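Local coordinates for uncharacterized protein (PDB 4Q68), which is probably an N-acetylmuramoyl-L-alanine amidase of the NlpC/P60 type, acting on the amide between N-acetylmuramic acid and L-alanine in peptidoglycan, at residues L8-Y19 with V204-V215. Residues are numbered along the deposited sequence; the frame is centred on the assembly and turned at random.
Sequences LSNGIKYLDVPY and VHASSTDKKVVV
Y19 lies against the turn 208-211 and the end of strand 204-207. With CG anti to the backbone N (chi1 -173°), the ring is carried back over the hairpin. Y19 CB rests on K211 C at 3.5 Å, CG and CD1 lie over S208 CA, and CD2 meets CB of A206 as well as the S207-S208 peptide. CE2 approaches the A206 carbonyl oxygen, which sits at the ring edge near its plane. S208 covers one face: its CA stands over the ring centre, and its CB makes a CH-pi contact, 3.9 Å from the centroid and 17° off the normal, closest to CZ and CE1. At the tip, Y19 OH ends 4.1 Å from S208 CB.

Three backbone hydrogen bonds fix the neighbouring chain. D16 N gives a nearly straight bond to V213 O (172°), V213 N reaches V17 O in the carbonyl plane, and Y19 N points to K211 O at 2.9 Å from above that carbonyl's plane. Between them, P18 and K212 form a single bridge.

In the conformer described, K212 NZ stays 4.1 Å from D16 OD1, a water-bridged approach of opposite charges; one of the two linking waters bonds OD1 weakly. A third water joins D16 OD1 to V213 O, which therefore accepts two bonds.

Farther back, L15 CD2 packs on V215 CG2 at 3.9 Å. K211 N and K212 N both point to S207 O, at 2.8 and 3.2 Å in weak bonds, making a G1-bulged beta-hairpin at the sheet margin, edged by the chain leaving helix 2-12, which makes two turns and then pairs through residues 16-19, in an NlpC/P60 fold.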
ATOM      1  N   LEU A   8      -3.614 -13.134  -5.174  1.00  6.63           N
ATOM      2  CA  LEU A   8      -3.622 -12.824  -6.600  1.00  6.84           C
ATOM      3  C   LEU A   8      -5.019 -12.983  -7.206  1.00  7.03           C
ATOM      4  O   LEU A   8      -5.485 -12.104  -7.924  1.00  7.30           O
ATOM      5  CB  LEU A   8      -2.611 -13.701  -7.331  1.00  7.31           C
ATOM      6  CG  LEU A   8      -2.605 -13.563  -8.857  1.00  7.95           C
ATOM      7  CD1 LEU A   8      -2.310 -12.124  -9.295  1.00  8.15           C
ATOM      8  CD2 LEU A   8      -1.610 -14.524  -9.473  1.00  8.79           C
ATOM      9  N   SER A   9      -5.692 -14.094  -6.926  1.00  7.64           N
ATOM     10  CA  SER A   9      -6.991 -14.297  -7.530  0.70  7.94           C
ATOM     11  C   SER A   9      -7.990 -13.263  -7.009  1.00  7.42           C
ATOM     12  O   SER A   9      -8.818 -12.781  -7.778  1.00  8.01           O
ATOM     13  CB  SER A   9      -7.456 -15.737  -7.356  0.70  9.04           C
ATOM     14  OG  SER A   9      -7.636 -16.058  -6.012  0.70 10.89           O
ATOM     15  N   ASN A  10      -7.899 -12.884  -5.736  1.00  7.24           N
ATOM     16  CA  ASN A  10      -8.789 -11.844  -5.238  1.00  7.03           C
ATOM     17  C   ASN A  10      -8.471 -10.480  -5.863  1.00  7.09           C
ATOM     18  O   ASN A  10      -9.387  -9.701  -6.124  1.00  8.58           O
ATOM     19  CB  ASN A  10      -8.777 -11.784  -3.713  1.00  7.19           C
ATOM     20  CG  ASN A  10      -9.486 -12.960  -3.093  1.00  8.09           C
ATOM     21  OD1 ASN A  10     -10.360 -13.573  -3.730  1.00 10.49           O
ATOM     22  ND2 ASN A  10      -9.133 -13.289  -1.855  1.00  8.50           N
ATOM     23  N   GLY A  11      -7.201 -10.203  -6.145  1.00  6.71           N
ATOM     24  CA  GLY A  11      -6.858  -9.002  -6.882  1.00  6.97           C
ATOM     25  C   GLY A  11      -7.404  -9.013  -8.307  1.00  6.92           C
ATOM     26  O   GLY A  11      -7.931  -8.007  -8.779  1.00  7.04           O
ATOM     27  N   ILE A  12      -7.306 -10.154  -8.986  1.00  7.24           N
ATOM     28  CA  ILE A  12      -7.812 -10.312 -10.352  0.50  7.87           C
ATOM     29  C   ILE A  12      -9.314 -10.051 -10.416  1.00  7.46           C
ATOM     30  O   ILE A  12      -9.821  -9.548 -11.419  1.00  7.95           O
ATOM     31  CB  ILE A  12      -7.467 -11.720 -10.903  0.50  8.99           C
ATOM     32  CG1 ILE A  12      -5.972 -11.808 -11.239  0.50 10.05           C
ATOM     33  CG2 ILE A  12      -8.330 -12.089 -12.123  0.50  8.52           C
ATOM     34  CD1 ILE A  12      -5.483 -10.777 -12.242  0.50 10.68           C
ATOM     35  N   LYS A  13     -10.042 -10.374  -9.344  1.00  7.61           N
ATOM     36  CA  LYS A  13     -11.485 -10.078  -9.257  0.50  8.19           C
ATOM     37  C   LYS A  13     -11.824  -8.612  -9.391  1.00  8.12           C
ATOM     38  O   LYS A  13     -12.958  -8.266  -9.728  1.00 10.33           O
ATOM     39  CB  LYS A  13     -12.091 -10.548  -7.934  0.50  9.46           C
ATOM     40  CG  LYS A  13     -12.162 -12.043  -7.782  0.50 11.04           C
ATOM     41  CD  LYS A  13     -12.875 -12.457  -6.509  0.50 14.03           C
ATOM     42  CE  LYS A  13     -12.548 -13.882  -6.124  0.50 16.70           C
ATOM     43  NZ  LYS A  13     -12.895 -14.171  -4.705  0.50 17.98           N
ATOM     44  N   TYR A  14     -10.855  -7.735  -9.102  1.00  7.80           N
ATOM     45  CA  TYR A  14     -11.054  -6.285  -9.225  1.00  7.44           C
ATOM     46  C   TYR A  14     -10.720  -5.722 -10.604  1.00  7.24           C
ATOM     47  O   TYR A  14     -10.872  -4.525 -10.816  1.00  7.89           O
ATOM     48  CB  TYR A  14     -10.234  -5.536  -8.162  1.00  7.40           C
ATOM     49  CG  TYR A  14     -10.889  -5.542  -6.808  1.00  7.30           C
ATOM     50  CD1 TYR A  14     -10.764  -6.630  -5.961  1.00  7.96           C
ATOM     51  CD2 TYR A  14     -11.659  -4.467  -6.370  1.00  7.88           C
ATOM     52  CE1 TYR A  14     -11.393  -6.649  -4.722  1.00  8.12           C
ATOM     53  CE2 TYR A  14     -12.271  -4.474  -5.130  1.00  8.09           C
ATOM     54  CZ  TYR A  14     -12.147  -5.565  -4.314  1.00  7.69           C
ATOM     55  OH  TYR A  14     -12.791  -5.565  -3.098  1.00  8.83           O
ATOM     56  N   LEU A  15     -10.283  -6.544 -11.562  1.00  7.26           N
ATOM     57  CA  LEU A  15      -9.999  -5.985 -12.877  1.00  7.47           C
ATOM     58  C   LEU A  15     -11.225  -5.229 -13.372  1.00  7.54           C
ATOM     59  O   LEU A  15     -12.361  -5.685 -13.209  1.00  8.19           O
ATOM     60  CB  LEU A  15      -9.587  -7.064 -13.881  1.00  7.47           C
ATOM     61  CG  LEU A  15      -8.220  -7.698 -13.627  1.00  8.07           C
ATOM     62  CD1 LEU A  15      -7.987  -8.808 -14.615  1.00  8.56           C
ATOM     63  CD2 LEU A  15      -7.092  -6.680 -13.735  1.00  9.71           C
ATOM     64  N   ASP A  16     -10.966  -4.081 -13.982  1.00  7.40           N
ATOM     65  CA  ASP A  16     -11.961  -3.203 -14.599  1.00  7.98           C
ATOM     66  C   ASP A  16     -12.749  -2.353 -13.615  1.00  8.48           C
ATOM     67  O   ASP A  16     -13.524  -1.504 -14.048  1.00 10.21           O
ATOM     68  CB  ASP A  16     -12.865  -3.985 -15.574  1.00  8.19           C
ATOM     69  CG  ASP A  16     -12.067  -4.655 -16.665  1.00  8.49           C
ATOM     70  OD1 ASP A  16     -11.176  -3.976 -17.233  1.00 11.43           O
ATOM     71  OD2 ASP A  16     -12.317  -5.844 -16.977  1.00  9.80           O
ATOM     72  N   VAL A  17     -12.535  -2.524 -12.309  1.00  7.99           N
ATOM     73  CA  VAL A  17     -13.163  -1.636 -11.345  1.00  8.52           C
ATOM     74  C   VAL A  17     -12.602  -0.225 -11.556  1.00  8.18           C
ATOM     75  O   VAL A  17     -11.386  -0.053 -11.675  1.00  8.40           O
ATOM     76  CB  VAL A  17     -12.921  -2.111  -9.908  1.00  8.36           C
ATOM     77  CG1 VAL A  17     -13.363  -1.057  -8.893  1.00  9.16           C
ATOM     78  CG2 VAL A  17     -13.671  -3.415  -9.660  1.00  8.73           C
ATOM     79  N   PRO A  18     -13.475   0.799 -11.599  1.00  9.08           N
ATOM     80  CA  PRO A  18     -12.970   2.151 -11.839  1.00  9.52           C
ATOM     81  C   PRO A  18     -12.041   2.702 -10.759  1.00  8.41           C
ATOM     82  O   PRO A  18     -12.219   2.435  -9.571  1.00  8.40           O
ATOM     83  CB  PRO A  18     -14.248   2.993 -11.933  1.00 11.12           C
ATOM     84  CG  PRO A  18     -15.321   2.028 -12.383  1.00 12.79           C
ATOM     85  CD  PRO A  18     -14.954   0.744 -11.688  1.00  9.94           C
ATOM     86  N   TYR A  19     -11.082   3.491 -11.212  1.00  8.73           N
ATOM     87  CA  TYR A  19     -10.231   4.284 -10.346  1.00  8.11           C
ATOM     88  C   TYR A  19     -10.956   5.575  -9.966  1.00  7.96           C
ATOM     89  O   TYR A  19     -11.386   6.333 -10.845  1.00  9.96           O
ATOM     90  CB  TYR A  19      -8.936   4.638 -11.073  1.00  8.66           C
ATOM     91  CG  TYR A  19      -7.931   5.325 -10.186  1.00  9.02           C
ATOM     92  CD1 TYR A  19      -8.064   6.662  -9.850  1.00 10.87           C
ATOM     93  CD2 TYR A  19      -6.840   4.632  -9.682  1.00  9.81           C
ATOM     94  CE1 TYR A  19      -7.145   7.290  -9.019  1.00 11.89           C
ATOM     95  CE2 TYR A  19      -5.906   5.255  -8.852  1.00 11.13           C
ATOM     96  CZ  TYR A  19      -6.073   6.584  -8.529  1.00 11.94           C
ATOM     97  OH  TYR A  19      -5.167   7.228  -7.705  1.00 15.11           O
ATOM     98  N   VAL A 204      -0.767  -6.048 -10.803  1.00  5.79           N
ATOM     99  CA  VAL A 204      -2.200  -5.796 -10.777  1.00  5.88           C
ATOM    100  C   VAL A 204      -2.379  -4.574  -9.886  1.00  5.35           C
ATOM    101  O   VAL A 204      -1.972  -4.577  -8.727  1.00  5.84           O
ATOM    102  CB  VAL A 204      -2.974  -7.005 -10.230  1.00  6.56           C
ATOM    103  CG1 VAL A 204      -4.450  -6.672 -10.083  1.00  7.79           C
ATOM    104  CG2 VAL A 204      -2.774  -8.192 -11.145  1.00  7.56           C
ATOM    105  N   HIS A 205      -2.943  -3.497 -10.416  1.00  5.78           N
ATOM    106  CA  HIS A 205      -2.987  -2.252  -9.683  1.00  5.67           C
ATOM    107  C   HIS A 205      -4.070  -1.329 -10.198  1.00  5.79           C
ATOM    108  O   HIS A 205      -4.536  -1.454 -11.331  1.00  6.55           O
ATOM    109  CB  HIS A 205      -1.614  -1.558  -9.723  1.00  6.08           C
ATOM    110  CG  HIS A 205      -1.231  -1.026 -11.069  1.00  6.72           C
ATOM    111  ND1 HIS A 205      -0.934   0.297 -11.261  1.00  8.02           N
ATOM    112  CD2 HIS A 205      -1.098  -1.626 -12.275  1.00  7.51           C
ATOM    113  CE1 HIS A 205      -0.632   0.499 -12.523  1.00  8.22           C
ATOM    114  NE2 HIS A 205      -0.728  -0.650 -13.166  1.00  7.69           N
ATOM    115  N   ALA A 206      -4.471  -0.402  -9.341  1.00  6.11           N
ATOM    116  CA  ALA A 206      -5.408   0.653  -9.713  1.00  6.61           C
ATOM    117  C   ALA A 206      -4.629   1.768 -10.383  1.00  7.46           C
ATOM    118  O   ALA A 206      -3.825   2.447  -9.738  1.00  9.11           O
ATOM    119  CB  ALA A 206      -6.171   1.159  -8.506  1.00  7.22           C
ATOM    120  N   SER A 207      -4.877   1.928 -11.682  1.00  8.60           N
ATOM    121  CA  SER A 207      -4.149   2.861 -12.535  1.00 10.11           C
ATOM    122  C   SER A 207      -4.961   4.136 -12.737  1.00 10.68           C
ATOM    123  O   SER A 207      -6.036   4.098 -13.311  1.00 11.40           O
ATOM    124  CB  SER A 207      -3.887   2.213 -13.897  1.00 10.70           C
ATOM    125  OG  SER A 207      -3.441   3.191 -14.829  1.00 13.83           O
ATOM    126  N   SER A 208      -4.435   5.267 -12.280  1.00 12.06           N
ATOM    127  CA  SER A 208      -5.114   6.545 -12.506  1.00 13.19           C
ATOM    128  C   SER A 208      -5.155   6.910 -13.993  1.00 14.14           C
ATOM    129  O   SER A 208      -6.115   7.525 -14.450  1.00 16.02           O
ATOM    130  CB  SER A 208      -4.465   7.670 -11.700  1.00 14.70           C
ATOM    131  OG  SER A 208      -3.127   7.890 -12.100  1.00 19.50           O
ATOM    132  N   THR A 209      -4.133   6.523 -14.752  1.00 14.80           N
ATOM    133  CA  THR A 209      -4.076   6.833 -16.177  0.50 16.71           C
ATOM    134  C   THR A 209      -5.102   6.015 -16.967  1.00 16.06           C
ATOM    135  O   THR A 209      -5.813   6.547 -17.823  1.00 18.60           O
ATOM    136  CB  THR A 209      -2.671   6.575 -16.745  0.50 19.09           C
ATOM    137  OG1 THR A 209      -1.693   7.228 -15.922  0.50 20.31           O
ATOM    138  CG2 THR A 209      -2.563   7.098 -18.160  0.50 18.65           C
ATOM    139  N   ASP A 210      -5.186   4.715 -16.674  1.00 14.83           N
ATOM    140  CA  ASP A 210      -6.167   3.865 -17.352  0.60 13.65           C
ATOM    141  C   ASP A 210      -7.550   4.002 -16.731  1.00 13.11           C
ATOM    142  O   ASP A 210      -8.530   3.516 -17.292  1.00 15.64           O
ATOM    143  CB  ASP A 210      -5.730   2.402 -17.354  0.60 16.37           C
ATOM    144  CG  ASP A 210      -4.567   2.144 -18.289  0.60 19.29           C
ATOM    145  OD1 ASP A 210      -4.508   2.775 -19.373  0.60 21.12           O
ATOM    146  OD2 ASP A 210      -3.713   1.304 -17.943  0.60 22.06           O
ATOM    147  N   LYS A 211      -7.624   4.675 -15.579  1.00 12.37           N
ATOM    148  CA  LYS A 211      -8.882   4.965 -14.912  1.00 12.55           C
ATOM    149  C   LYS A 211      -9.574   3.715 -14.366  1.00 10.06           C
ATOM    150  O   LYS A 211     -10.784   3.730 -14.135  1.00 10.51           O
ATOM    151  CB  LYS A 211      -9.818   5.750 -15.834  1.00 14.97           C
ATOM    152  CG  LYS A 211      -9.226   7.047 -16.372  1.00 18.28           C
ATOM    153  CD  LYS A 211     -10.179   7.724 -17.333  1.00 22.06           C
ATOM    154  CE  LYS A 211      -9.748   9.144 -17.662  1.00 27.18           C
ATOM    155  NZ  LYS A 211      -8.441   9.180 -18.375  1.00 32.65           N
ATOM    156  N   LYS A 212      -8.807   2.656 -14.117  1.00  9.08           N
ATOM    157  CA  LYS A 212      -9.379   1.407 -13.630  0.70  8.21           C
ATOM    158  C   LYS A 212      -8.274   0.477 -13.145  1.00  7.40           C
ATOM    159  O   LYS A 212      -7.087   0.748 -13.345  1.00  7.77           O
ATOM    160  CB  LYS A 212     -10.196   0.714 -14.730  0.70  9.18           C
ATOM    161  CG  LYS A 212      -9.367   0.195 -15.893  0.70  9.88           C
ATOM    162  CD  LYS A 212     -10.217  -0.122 -17.115  0.70 11.79           C
ATOM    163  CE  LYS A 212      -9.359  -0.671 -18.234  0.70 14.30           C
ATOM    164  NZ  LYS A 212     -10.098  -0.778 -19.505  0.70 17.41           N
ATOM    165  N   VAL A 213      -8.681  -0.627 -12.522  1.00  7.16           N
ATOM    166  CA  VAL A 213      -7.749  -1.670 -12.113  1.00  6.66           C
ATOM    167  C   VAL A 213      -7.360  -2.494 -13.338  1.00  6.51           C
ATOM    168  O   VAL A 213      -8.223  -2.953 -14.095  1.00  7.20           O
ATOM    169  CB  VAL A 213      -8.380  -2.573 -11.038  1.00  6.71           C
ATOM    170  CG1 VAL A 213      -7.451  -3.702 -10.647  1.00  6.89           C
ATOM    171  CG2 VAL A 213      -8.783  -1.764  -9.810  1.00  7.19           C
ATOM    172  N   VAL A 214      -6.053  -2.667 -13.520  1.00  6.45           N
ATOM    173  CA  VAL A 214      -5.489  -3.325 -14.695  1.00  6.62           C
ATOM    174  C   VAL A 214      -4.397  -4.313 -14.296  1.00  6.45           C
ATOM    175  O   VAL A 214      -3.832  -4.254 -13.201  1.00  7.14           O
ATOM    176  CB  VAL A 214      -4.864  -2.309 -15.681  1.00  7.41           C
ATOM    177  CG1 VAL A 214      -5.895  -1.292 -16.128  1.00  8.11           C
ATOM    178  CG2 VAL A 214      -3.647  -1.610 -15.070  1.00  8.30           C
ATOM    179  N   VAL A 215      -4.098  -5.208 -15.230  1.00  6.63           N
ATOM    180  CA  VAL A 215      -2.814  -5.893 -15.294  1.00  6.96           C
ATOM    181  C   VAL A 215      -1.890  -4.990 -16.103  1.00  6.95           C
ATOM    182  O   VAL A 215      -2.223  -4.587 -17.217  1.00  7.64           O
ATOM    183  CB  VAL A 215      -2.935  -7.258 -16.008  1.00  7.52           C
ATOM    184  CG1 VAL A 215      -1.566  -7.886 -16.184  1.00  7.66           C
ATOM    185  CG2 VAL A 215      -3.870  -8.182 -15.276  1.00  8.45           C
TER
HETATM  186  O   HOH W   1      -8.539  -3.936 -16.661  1.00 11.56           O
HETATM  187  O   HOH W   2     -10.733  -3.975 -19.902  1.00 20.15           O
HETATM  188  O   HOH W   3     -12.982  -1.744 -18.643  1.00 35.51           O